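PDB 5A29: exopolygalacturonate lyase from Vibrio vulnificus, which probably cleaves pectate chains by beta-elimination as a metal-dependent family 2 polysaccharide lyase, here holding manganese. Local coordinates for residues R32-A35 with V36-Y39; K495-E498 with K499-R503; D361-L364 with N365-L369; E431-Q434 with L435-M439; H153-K156 with N157-P160. One frame throughout, in Å; residues are numbered along the deposited sequence.

Interaction 1 (R32-A35 with V36-Y39)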
# COMPACT_ATOMS: atom_id res chain seq x y z
N ARG A 32 -25.29 2.01 -9.68
CA ARG A 32 -23.88 1.77 -9.30
C ARG A 32 -23.87 1.05 -7.97
O ARG A 32 -23.06 0.10 -7.75
CB ARG A 32 -23.09 3.08 -9.17
CG ARG A 32 -22.92 3.81 -10.48
CD ARG A 32 -21.82 4.86 -10.42
NE ARG A 32 -22.15 5.88 -9.37
CZ ARG A 32 -22.97 6.95 -9.57
NH1 ARG A 32 -23.43 7.29 -10.80
NH2 ARG A 32 -23.20 7.78 -8.56
N VAL A 33 -24.76 1.43 -7.07
CA VAL A 33 -24.81 0.68 -5.80
C VAL A 33 -25.25 -0.77 -6.04
O VAL A 33 -24.78 -1.71 -5.38
CB VAL A 33 -25.74 1.36 -4.74
CG1 VAL A 33 -25.92 0.46 -3.53
CG2 VAL A 33 -25.18 2.70 -4.32
N GLN A 34 -26.13 -0.97 -7.01
CA GLN A 34 -26.55 -2.34 -7.27
C GLN A 34 -25.41 -3.18 -7.90
O GLN A 34 -25.35 -4.38 -7.63
CB GLN A 34 -27.81 -2.33 -8.21
CG GLN A 34 -28.21 -3.73 -8.72
CD GLN A 34 -28.73 -4.58 -7.57
OE1 GLN A 34 -29.55 -4.11 -6.79
NE2 GLN A 34 -28.14 -5.75 -7.37
N ALA A 35 -24.56 -2.58 -8.75
CA ALA A 35 -23.36 -3.32 -9.21
C ALA A 35 -22.54 -3.85 -8.01
O ALA A 35 -22.09 -5.03 -7.98
CB ALA A 35 -22.49 -2.46 -10.09
N VAL A 36 -22.32 -2.97 -7.06
CA VAL A 36 -21.57 -3.36 -5.86
C VAL A 36 -22.29 -4.42 -5.04
O VAL A 36 -21.68 -5.39 -4.51
CB VAL A 36 -21.24 -2.10 -5.01
CG1 VAL A 36 -20.50 -2.55 -3.76
CG2 VAL A 36 -20.29 -1.22 -5.89
N LYS A 37 -23.61 -4.27 -4.89
CA LYS A 37 -24.38 -5.34 -4.17
C LYS A 37 -24.29 -6.70 -4.88
O LYS A 37 -24.07 -7.76 -4.23
CB LYS A 37 -25.87 -4.91 -4.05
CG LYS A 37 -26.80 -6.01 -3.48
CD LYS A 37 -28.24 -5.43 -3.40
CE LYS A 37 -29.31 -6.36 -2.80
NZ LYS A 37 -29.04 -7.81 -2.95
N THR A 38 -24.34 -6.69 -6.22
CA THR A 38 -24.18 -7.91 -6.98
C THR A 38 -22.79 -8.54 -6.77
O THR A 38 -22.63 -9.73 -6.58
CB THR A 38 -24.38 -7.65 -8.50
OG1 THR A 38 -25.73 -7.17 -8.72
CG2 THR A 38 -24.13 -8.92 -9.34
N TYR A 39 -21.77 -7.70 -6.85
CA TYR A 39 -20.39 -8.17 -6.56
C TYR A 39 -20.33 -8.76 -5.18
O TYR A 39 -19.78 -9.87 -4.99
CB TYR A 39 -19.48 -6.94 -6.66
CG TYR A 39 -18.09 -7.15 -6.10
CD1 TYR A 39 -17.20 -7.97 -6.76
CD2 TYR A 39 -17.69 -6.52 -4.92
CE1 TYR A 39 -15.90 -8.13 -6.30
CE2 TYR A 39 -16.39 -6.73 -4.40
CZ TYR A 39 -15.50 -7.49 -5.15
OH TYR A 39 -14.19 -7.70 -4.74
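Q34 and T38, one turn apart on the helix, meet through both side chain and backbone. The backbone bonds are regular alpha-helical i to i+4 pairs: V36 N to R32 O, K37 N to V33 O, T38 N to Q34 O (2.9 Å) and Y39 N to A35 O. Around Q34 O the contact is denser, because T38 OG1 lies 3.0 Å from the same Q34 O; with chi1 of -62° the hydroxyl sits beside its own backbone N and faces back down the helix. The Q34 side chain, bent at chi2 (68°), folds forward along the surface, so that its NE2 comes to 3.1 Å from T38 OG1. Carbon-oxygen van der Waals contacts add to this: Q34 OE1 lies 3.9 Å from K37 CD, the amide crossing the lysine chain at a slant, and V36 CG2 rests 3.6 Å from R32 O. The charged ends turn elsewhere, K37 to D41 and R32 to D29 and D494. Q34 is exposed, while A35, V36 and Y39 are buried. A35 packs on V497 of helix 484-500, R32 reaches L528 and L532 of helix 521-532, V33 and K37 touch M97 of helix 88-101, and the Y39 ring meets F506 of strand 505-506 edge-to-face.

Interaction 2 (K495-E498 with K499-R503)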
# COMPACT_ATOMS: atom_id res chain seq x y z
N LYS A 495 -18.73 5.30 -16.06
CA LYS A 495 -17.68 4.70 -16.91
C LYS A 495 -16.87 3.64 -16.25
O LYS A 495 -16.59 2.60 -16.87
CB LYS A 495 -16.76 5.76 -17.52
CG LYS A 495 -17.42 6.47 -18.66
CD LYS A 495 -16.68 7.69 -19.17
CE LYS A 495 -17.57 8.56 -20.08
NZ LYS A 495 -18.24 9.69 -19.35
N LEU A 496 -16.54 3.83 -14.97
CA LEU A 496 -15.82 2.82 -14.22
C LEU A 496 -16.59 1.47 -14.14
O LEU A 496 -16.00 0.40 -14.31
CB LEU A 496 -15.42 3.37 -12.81
CG LEU A 496 -14.46 2.49 -12.00
CD1 LEU A 496 -13.03 2.60 -12.64
CD2 LEU A 496 -14.40 3.13 -10.58
N VAL A 497 -17.90 1.53 -13.85
CA VAL A 497 -18.67 0.34 -13.76
C VAL A 497 -18.77 -0.29 -15.16
O VAL A 497 -18.54 -1.51 -15.36
CB VAL A 497 -20.06 0.64 -13.19
CG1 VAL A 497 -21.00 -0.59 -13.35
CG2 VAL A 497 -19.93 1.08 -11.70
N GLU A 498 -19.01 0.55 -16.16
CA GLU A 498 -19.14 0.04 -17.53
C GLU A 498 -17.88 -0.71 -18.00
O GLU A 498 -18.02 -1.82 -18.50
CB GLU A 498 -19.53 1.16 -18.48
CG GLU A 498 -19.42 0.84 -19.96
CD GLU A 498 -19.92 2.02 -20.78
OE1 GLU A 498 -19.27 3.11 -20.74
OE2 GLU A 498 -21.01 1.90 -21.41
N LYS A 499 -16.68 -0.21 -17.68
CA LYS A 499 -15.41 -0.84 -18.09
C LYS A 499 -14.91 -1.97 -17.17
O LYS A 499 -14.36 -2.96 -17.67
CB LYS A 499 -14.30 0.21 -18.23
CG LYS A 499 -14.56 1.26 -19.31
CD LYS A 499 -13.32 2.14 -19.54
CE LYS A 499 -12.81 2.91 -18.29
NZ LYS A 499 -11.54 3.73 -18.44
N ARG A 500 -15.10 -1.88 -15.84
CA ARG A 500 -14.43 -2.82 -14.94
C ARG A 500 -15.38 -3.82 -14.32
O ARG A 500 -14.94 -4.73 -13.71
CB ARG A 500 -13.82 -2.05 -13.77
CG ARG A 500 -12.81 -1.04 -14.33
CD ARG A 500 -11.58 -1.03 -13.51
NE ARG A 500 -10.63 -0.06 -14.04
CZ ARG A 500 -9.60 0.38 -13.36
NH1 ARG A 500 -9.43 0.00 -12.10
NH2 ARG A 500 -8.78 1.29 -13.91
N PHE A 501 -16.69 -3.57 -14.35
CA PHE A 501 -17.57 -4.56 -13.75
C PHE A 501 -17.90 -5.64 -14.85
O PHE A 501 -18.69 -5.36 -15.74
CB PHE A 501 -18.87 -3.91 -13.28
CG PHE A 501 -19.82 -4.84 -12.55
CD1 PHE A 501 -19.39 -5.56 -11.47
CD2 PHE A 501 -21.18 -4.87 -12.89
CE1 PHE A 501 -20.25 -6.38 -10.75
CE2 PHE A 501 -22.06 -5.71 -12.20
CZ PHE A 501 -21.59 -6.45 -11.12
N VAL A 502 -17.31 -6.82 -14.76
CA VAL A 502 -17.23 -7.74 -15.91
C VAL A 502 -17.48 -9.12 -15.28
O VAL A 502 -16.84 -9.48 -14.25
CB VAL A 502 -15.80 -7.74 -16.51
CG1 VAL A 502 -15.62 -8.95 -17.49
CG2 VAL A 502 -15.56 -6.45 -17.28
N ARG A 503 -18.51 -9.82 -15.78
CA ARG A 503 -18.82 -11.19 -15.34
C ARG A 503 -19.04 -11.23 -13.82
O ARG A 503 -18.78 -12.25 -13.13
CB ARG A 503 -17.71 -12.17 -15.78
CG ARG A 503 -17.66 -12.36 -17.30
CD ARG A 503 -16.58 -13.41 -17.67
NE ARG A 503 -15.21 -12.91 -17.41
CZ ARG A 503 -14.53 -12.09 -18.22
NH1 ARG A 503 -15.07 -11.60 -19.32
NH2 ARG A 503 -13.27 -11.75 -17.92
O HOH W 1 -19.89 -3.58 -17.40
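The R500 guanidinium has L496 CD1 lying over one face, off-centre and nearest to R500 NE at 3.8 Å. The methyl also touches R500 CG and CD, so the leucine lies against the arginine's stem as well as its flat end; CG of L496 is anti to its backbone N (chi1 -170°), which carries the branch forward to the next turn. The far end of the arginine is held by a salt bridge from NH1 to E521. The F501 ring receives V497 CG1 obliquely; the closer apolar pair is V497 CG1 to F501 CB, 3.9 Å, the two side chains running side by side in the same direction. The last helical bonds run from K499 N to K495 O, R500 N to L496 O and F501 N to V497 O, the last at 2.9 Å. F501 then leaves helical geometry, and water 1 bridges E498 O (2.8 Å) and F501 O (2.7 Å) at the helix end, donating to these carbonyls, though it has more acceptors in reach than protons. The contact is therefore the exit of helix 484-500 into the hairpin of strands 501-502 and 505-506. L496 and R500 lean on P467 of helix 467-480, whereas F501 packs on A35 and T38 of helix 27-46 and also meets the ring of F506.

Interaction 3 (D361-L364 with N365-L369)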
# COMPACT_ATOMS: atom_id res chain seq x y z
N ASP A 361 5.92 19.21 3.53
CA ASP A 361 7.28 19.63 3.15
C ASP A 361 7.99 18.59 2.29
O ASP A 361 8.61 18.94 1.26
CB ASP A 361 8.08 19.96 4.41
CG ASP A 361 7.81 21.42 4.88
OD1 ASP A 361 7.04 22.15 4.19
OD2 ASP A 361 8.32 21.84 5.95
N ALA A 362 7.78 17.32 2.64
CA ALA A 362 8.37 16.25 1.88
C ALA A 362 7.82 16.21 0.45
O ALA A 362 8.60 16.01 -0.52
CB ALA A 362 8.15 14.89 2.59
N LEU A 363 6.47 16.33 0.30
CA LEU A 363 5.85 16.29 -1.06
C LEU A 363 6.36 17.47 -1.84
O LEU A 363 6.80 17.33 -2.98
CB LEU A 363 4.28 16.40 -0.96
CG LEU A 363 3.67 15.14 -0.34
CD1 LEU A 363 2.20 15.45 -0.09
CD2 LEU A 363 3.81 13.91 -1.27
N LEU A 364 6.36 18.67 -1.24
CA LEU A 364 6.77 19.81 -2.01
C LEU A 364 8.21 19.70 -2.48
O LEU A 364 8.55 20.05 -3.64
CB LEU A 364 6.57 21.13 -1.22
CG LEU A 364 5.08 21.57 -1.03
CD1 LEU A 364 5.00 22.81 -0.12
CD2 LEU A 364 4.51 21.81 -2.42
N ASN A 365 9.06 19.25 -1.57
CA ASN A 365 10.53 19.23 -1.87
C ASN A 365 10.82 18.14 -2.91
O ASN A 365 11.66 18.33 -3.77
CB ASN A 365 11.28 18.96 -0.57
CG ASN A 365 11.35 20.24 0.29
OD1 ASN A 365 11.41 21.29 -0.27
ND2 ASN A 365 11.43 20.14 1.58
N PHE A 366 10.04 17.06 -2.87
CA PHE A 366 10.17 16.02 -3.96
C PHE A 366 9.73 16.56 -5.28
O PHE A 366 10.47 16.45 -6.29
CB PHE A 366 9.31 14.81 -3.61
CG PHE A 366 9.32 13.74 -4.71
CD1 PHE A 366 10.50 12.99 -4.94
CD2 PHE A 366 8.24 13.64 -5.61
CE1 PHE A 366 10.54 12.07 -6.02
CE2 PHE A 366 8.26 12.68 -6.63
CZ PHE A 366 9.42 11.91 -6.84
N TYR A 367 8.51 17.14 -5.34
CA TYR A 367 8.05 17.60 -6.65
C TYR A 367 8.83 18.79 -7.20
O TYR A 367 8.90 18.97 -8.41
CB TYR A 367 6.53 17.84 -6.67
CG TYR A 367 5.76 16.54 -6.52
CD1 TYR A 367 5.65 15.66 -7.62
CD2 TYR A 367 5.17 16.17 -5.33
CE1 TYR A 367 4.94 14.49 -7.53
CE2 TYR A 367 4.43 14.96 -5.24
CZ TYR A 367 4.31 14.14 -6.34
OH TYR A 367 3.66 12.91 -6.28
N ARG A 368 9.45 19.62 -6.34
CA ARG A 368 10.27 20.70 -6.91
C ARG A 368 11.43 20.14 -7.70
O ARG A 368 11.87 20.77 -8.64
CB ARG A 368 10.85 21.62 -5.79
CG ARG A 368 9.74 22.39 -5.08
CD ARG A 368 10.34 23.35 -3.99
NE ARG A 368 9.28 24.25 -3.50
CZ ARG A 368 9.51 25.31 -2.71
NH1 ARG A 368 10.76 25.61 -2.33
NH2 ARG A 368 8.52 26.12 -2.36
N LEU A 369 11.92 18.97 -7.33
CA LEU A 369 13.09 18.35 -8.00
C LEU A 369 12.67 17.43 -9.16
O LEU A 369 13.37 17.33 -10.14
CB LEU A 369 13.83 17.45 -6.98
CG LEU A 369 14.42 18.22 -5.78
CD1 LEU A 369 15.15 17.17 -4.92
CD2 LEU A 369 15.38 19.25 -6.34
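Y367 sits one turn beyond L363, and the two side chains run side by side in the same direction, L363 CD2 lying 4.2 Å from Y367 CE2. The tyrosine ring also comes close to the backbone, with CD2 at 3.1 Å from L363 O, an oblique approach that follows from chi1 of -67°, which sets CG beside the residue's own N. The same L363 O accepts Y367 N at 2.9 Å. N365 folds back in a similar way: its CB and CG each lie 3.2 Å from D361 O, the acceptor of the N365 backbone N-H, so the side chain lies against that carbonyl without its ND2 being hydrogen-bonded to it. R368 repeats the pattern, CG at 3.0 Å from L364 O, before its chain extends straight from CG to NE. These are successive i to i+4 contacts in the C-terminal half of helix 353-370, an alpha-helix that carries A362, which touches a bound meso-tartrate. Between neighbours in sequence, F366 CD2 stands 3.7 Å above the centre of the Y367 ring, while Y367 CD2 lies at the edge of the F366 ring. Further out, V336 of helix 331-349 touches L363, F366 and Y367, and I378 of strand 377-378 packs on both rings. On the flank facing helix 430-442, L364 rests on L432, and the R368 guanidinium forms a salt bridge through NH2 to OE1 of E431.

Interaction 4 (E431-Q434 with L435-M439)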
# COMPACT_ATOMS: atom_id res chain seq x y z
N GLU A 431 0.98 26.19 -3.52
CA GLU A 431 1.86 25.47 -4.42
C GLU A 431 1.30 24.02 -4.59
O GLU A 431 1.40 23.45 -5.72
CB GLU A 431 3.28 25.41 -3.81
CG GLU A 431 4.31 24.60 -4.62
CD GLU A 431 5.75 24.80 -4.12
OE1 GLU A 431 5.93 25.46 -3.04
OE2 GLU A 431 6.69 24.24 -4.77
N LEU A 432 0.72 23.46 -3.51
CA LEU A 432 -0.02 22.18 -3.68
C LEU A 432 -1.14 22.38 -4.66
O LEU A 432 -1.42 21.49 -5.51
CB LEU A 432 -0.62 21.71 -2.36
CG LEU A 432 0.35 21.17 -1.27
CD1 LEU A 432 -0.40 20.84 0.02
CD2 LEU A 432 1.17 19.99 -1.78
N TRP A 433 -1.91 23.48 -4.51
CA TRP A 433 -3.00 23.71 -5.45
C TRP A 433 -2.47 23.76 -6.91
O TRP A 433 -3.06 23.14 -7.81
CB TRP A 433 -3.82 25.02 -5.12
CG TRP A 433 -4.97 25.16 -6.11
CD1 TRP A 433 -5.01 25.87 -7.28
CD2 TRP A 433 -6.21 24.49 -5.99
NE1 TRP A 433 -6.24 25.67 -7.90
CE2 TRP A 433 -7.00 24.85 -7.10
CE3 TRP A 433 -6.77 23.67 -4.98
CZ2 TRP A 433 -8.33 24.34 -7.32
CZ3 TRP A 433 -8.13 23.17 -5.19
CH2 TRP A 433 -8.85 23.51 -6.33
N GLN A 434 -1.38 24.50 -7.18
CA GLN A 434 -0.86 24.60 -8.53
C GLN A 434 -0.41 23.20 -9.06
O GLN A 434 -0.62 22.89 -10.24
CB GLN A 434 0.38 25.50 -8.57
CG GLN A 434 0.00 26.99 -8.40
CD GLN A 434 -0.87 27.43 -9.56
OE1 GLN A 434 -0.46 27.27 -10.68
NE2 GLN A 434 -2.13 27.86 -9.30
N LEU A 435 0.12 22.39 -8.18
CA LEU A 435 0.59 21.05 -8.60
C LEU A 435 -0.68 20.21 -8.95
O LEU A 435 -0.72 19.51 -9.98
CB LEU A 435 1.32 20.44 -7.41
CG LEU A 435 1.94 19.10 -7.66
CD1 LEU A 435 2.84 19.22 -8.87
CD2 LEU A 435 2.72 18.62 -6.43
N ALA A 436 -1.72 20.29 -8.10
CA ALA A 436 -2.93 19.48 -8.36
C ALA A 436 -3.59 19.94 -9.67
O ALA A 436 -4.08 19.11 -10.46
CB ALA A 436 -3.93 19.59 -7.20
N ALA A 437 -3.66 21.25 -9.91
CA ALA A 437 -4.25 21.77 -11.15
C ALA A 437 -3.45 21.29 -12.35
O ALA A 437 -4.02 20.94 -13.44
CB ALA A 437 -4.30 23.34 -11.17
N ASN A 438 -2.13 21.30 -12.20
CA ASN A 438 -1.31 20.88 -13.36
C ASN A 438 -1.45 19.32 -13.62
O ASN A 438 -1.63 18.89 -14.75
CB ASN A 438 0.19 21.29 -13.15
CG ASN A 438 1.06 20.99 -14.37
OD1 ASN A 438 1.48 19.85 -14.57
ND2 ASN A 438 1.28 21.98 -15.21
N MET A 439 -1.43 18.54 -12.57
CA MET A 439 -1.60 17.08 -12.69
C MET A 439 -2.96 16.75 -13.32
O MET A 439 -3.05 15.92 -14.25
CB MET A 439 -1.49 16.39 -11.33
CG MET A 439 -0.05 16.41 -10.66
SD MET A 439 -0.20 15.40 -9.15
CE MET A 439 1.62 15.27 -8.92
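W433 and A437 lie one turn apart, the A437 methyl approaching the indole obliquely, with 4.5 Å from A437 CB to W433 NE1. The indole is swung away from its own backbone N (chi1 -177°) and set across its stem by chi2 of -94°; NE1 is hydrogen-bonded to G449 O, which fixes the direction of the ring. A437 N donates to W433 O at 2.9 Å, and L435 N, A436 N and N438 N make the same i to i+4 bonds to the backbone O atoms of E431, L432 and Q434. The L435 side chain takes the opposite course from Q434: CG is anti to N (chi1 -177°), whereas Q434 CG lies beside its own N and the chain bends again at chi2, curling along the exposed surface. L435 CB touches E431 O and L432 O, each at 3.5 Å. In N438 CG is again anti to N, with CB at 3.4 Å from Q434 O, and the amide leads off to Y371 OH through OD1 and to P373 O through ND2. L432, L435 and M439 touch both helix 417-426 and helix 353-370, L435 and M439 meeting Y367 of the latter; A436 touches helix 417-426. The W433 ring meets Y424 of the same helix 417-426, and also L448 and A452 in loops.

Interaction 5 (H153-K156 with N157-P160). With MN (manganese (II) ion), chain C; SRT (S,R meso-tartaric acid), chain R; EDO (1,2-ethanediol), chain H; EDO (1,2-ethanediol), chain E.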
# COMPACT_ATOMS: atom_id res chain seq x y z
N HIS A 153 5.64 -14.89 8.69
CA HIS A 153 4.71 -13.75 8.61
C HIS A 153 5.39 -12.62 7.83
O HIS A 153 6.43 -12.11 8.31
CB HIS A 153 4.41 -13.28 10.04
CG HIS A 153 3.57 -12.05 10.13
ND1 HIS A 153 4.09 -10.77 10.24
CD2 HIS A 153 2.22 -11.90 10.16
CE1 HIS A 153 3.10 -9.89 10.29
NE2 HIS A 153 1.95 -10.56 10.27
N GLU A 154 4.84 -12.23 6.66
CA GLU A 154 5.41 -11.16 5.86
C GLU A 154 4.30 -10.15 5.44
O GLU A 154 3.32 -10.56 4.81
CB GLU A 154 6.03 -11.72 4.59
CG GLU A 154 6.50 -10.66 3.57
CD GLU A 154 7.24 -11.25 2.39
OE1 GLU A 154 8.37 -11.81 2.61
OE2 GLU A 154 6.80 -11.15 1.17
N LEU A 155 4.51 -8.87 5.73
CA LEU A 155 3.69 -7.77 5.21
C LEU A 155 4.58 -6.79 4.45
O LEU A 155 5.83 -6.74 4.63
CB LEU A 155 2.99 -7.02 6.34
CG LEU A 155 2.05 -7.79 7.28
CD1 LEU A 155 1.35 -6.77 8.15
CD2 LEU A 155 1.05 -8.55 6.44
N LYS A 156 3.95 -6.01 3.58
CA LYS A 156 4.67 -5.04 2.78
C LYS A 156 3.65 -4.00 2.30
O LYS A 156 3.01 -4.23 1.26
CB LYS A 156 5.34 -5.72 1.57
CG LYS A 156 6.27 -4.81 0.74
CD LYS A 156 6.64 -5.53 -0.58
CE LYS A 156 7.47 -4.65 -1.52
NZ LYS A 156 7.97 -5.39 -2.74
N ASN A 157 3.52 -2.90 3.03
CA ASN A 157 2.50 -1.86 2.77
C ASN A 157 1.10 -2.51 2.67
O ASN A 157 0.33 -2.22 1.73
CB ASN A 157 2.78 -1.05 1.49
CG ASN A 157 3.95 -0.10 1.65
OD1 ASN A 157 4.45 0.10 2.78
ND2 ASN A 157 4.43 0.44 0.54
N HIS A 158 0.79 -3.40 3.63
CA HIS A 158 -0.55 -4.07 3.65
C HIS A 158 -1.61 -3.21 4.30
O HIS A 158 -2.76 -3.20 3.83
CB HIS A 158 -0.50 -5.37 4.39
CG HIS A 158 -0.10 -6.54 3.53
ND1 HIS A 158 1.21 -6.74 3.10
CD2 HIS A 158 -0.81 -7.62 3.09
CE1 HIS A 158 1.28 -7.86 2.40
NE2 HIS A 158 0.08 -8.43 2.41
N TYR A 159 -1.22 -2.44 5.33
CA TYR A 159 -2.15 -1.53 6.04
C TYR A 159 -3.52 -2.14 6.36
O TYR A 159 -4.57 -1.72 5.78
CB TYR A 159 -2.34 -0.25 5.27
CG TYR A 159 -1.07 0.44 4.78
CD1 TYR A 159 0.04 0.61 5.61
CD2 TYR A 159 -1.02 1.00 3.48
CE1 TYR A 159 1.19 1.26 5.14
CE2 TYR A 159 0.10 1.70 3.03
CZ TYR A 159 1.20 1.81 3.88
OH TYR A 159 2.34 2.51 3.48
N PRO A 160 -3.53 -3.14 7.25
CA PRO A 160 -4.78 -3.82 7.68
C PRO A 160 -5.82 -2.89 8.24
O PRO A 160 -5.53 -1.76 8.70
CB PRO A 160 -4.30 -4.79 8.79
CG PRO A 160 -2.80 -4.93 8.58
CD PRO A 160 -2.34 -3.63 8.01
MN MN C . 9.68 -12.73 1.44
O1 SRT R . 6.91 -4.66 -4.99
O11 SRT R . 5.22 -3.95 -3.83
C1 SRT R . 5.89 -3.97 -4.89
C2 SRT R . 5.54 -3.10 -6.08
O2 SRT R . 4.68 -3.69 -7.04
C3 SRT R . 5.09 -1.72 -5.61
O3 SRT R . 6.33 -1.19 -5.09
C4 SRT R . 4.46 -0.96 -6.75
O4 SRT R . 3.22 -1.01 -6.77
O41 SRT R . 5.15 -0.39 -7.67
C1 EDO H . -5.01 -1.18 3.12
O1 EDO H . -5.78 -0.04 2.63
C2 EDO H . -5.67 -2.55 3.39
O2 EDO H . -5.24 -3.68 2.58
C1 EDO E . 7.72 -5.00 8.66
O1 EDO E . 6.65 -4.22 8.08
C2 EDO E . 8.18 -5.89 7.51
O2 EDO E . 7.13 -6.88 7.23
O HOH W 2 8.64 -12.10 -0.47
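The manganese site and a meso-tartrate pocket share the irregular loop that follows strand 143-144 and precedes helix 162-168, and H158 folds back on that loop, next to the residues that reach the two sites. Over one face of the H158 imidazole stands L155 CD2, 3.8 Å from the ring centroid and only 12° off its normal, a CH-pi contact. At the ring edge, near the ring plane, K156 N donates to H158 ND1 (2.9 Å, 164° at the hydrogen). One residue's backbone thus fixes the ring while its predecessor's methyl covers it. The two neighbours on the loop point to the bound groups. E154 binds manganese through OE1 at 2.0 Å, alongside H133 and H196, and its OE2 accepts a hydrogen bond from water 2 (2.6 Å), itself a ligand of the metal at 2.3 Å, as well as bonding to Y548 OH. K156 extends fully beyond CG, CG anti to N (chi1 -173°), and carries its ammonium to the tartrate carboxylate, where K333 also bonds. A tartrate in this place is consistent with a pocket suited to acidic sugar, though the bound molecule is tartrate and not a sugar. Backbone donors of H158 and Y159 are taken by the D239 carboxylate, which steadies the turn from the helix 234-250 side. The tartrate bond itself is short, 2.6 Å from K156 NZ to its O1.

Overall arrangement
Along the chain the order is interaction 1, 5, 3, 4, 2. Interactions 1 and 2, from the N-terminal helix and a late helix of the chain, have centres 11 Å apart and touch: A35 and T38 of helix 27-46 pack against V497 and F501, so the N-terminal helix lies on helix 484-500 and its strand exit. Interactions 3 and 4, centres 12 Å apart, join helices 353-370 and 430-442 through the R368-E431 salt bridge and Y367 against L435 and M439. These two pairs are well separated, their centres 30 to 39 Å apart. Interaction 5, nearest the chain centre, lies 27 to 31 Å from the other four and carries the manganese ligand; no other interaction touches it, the nearest atoms being about 12 Å away in interaction 3.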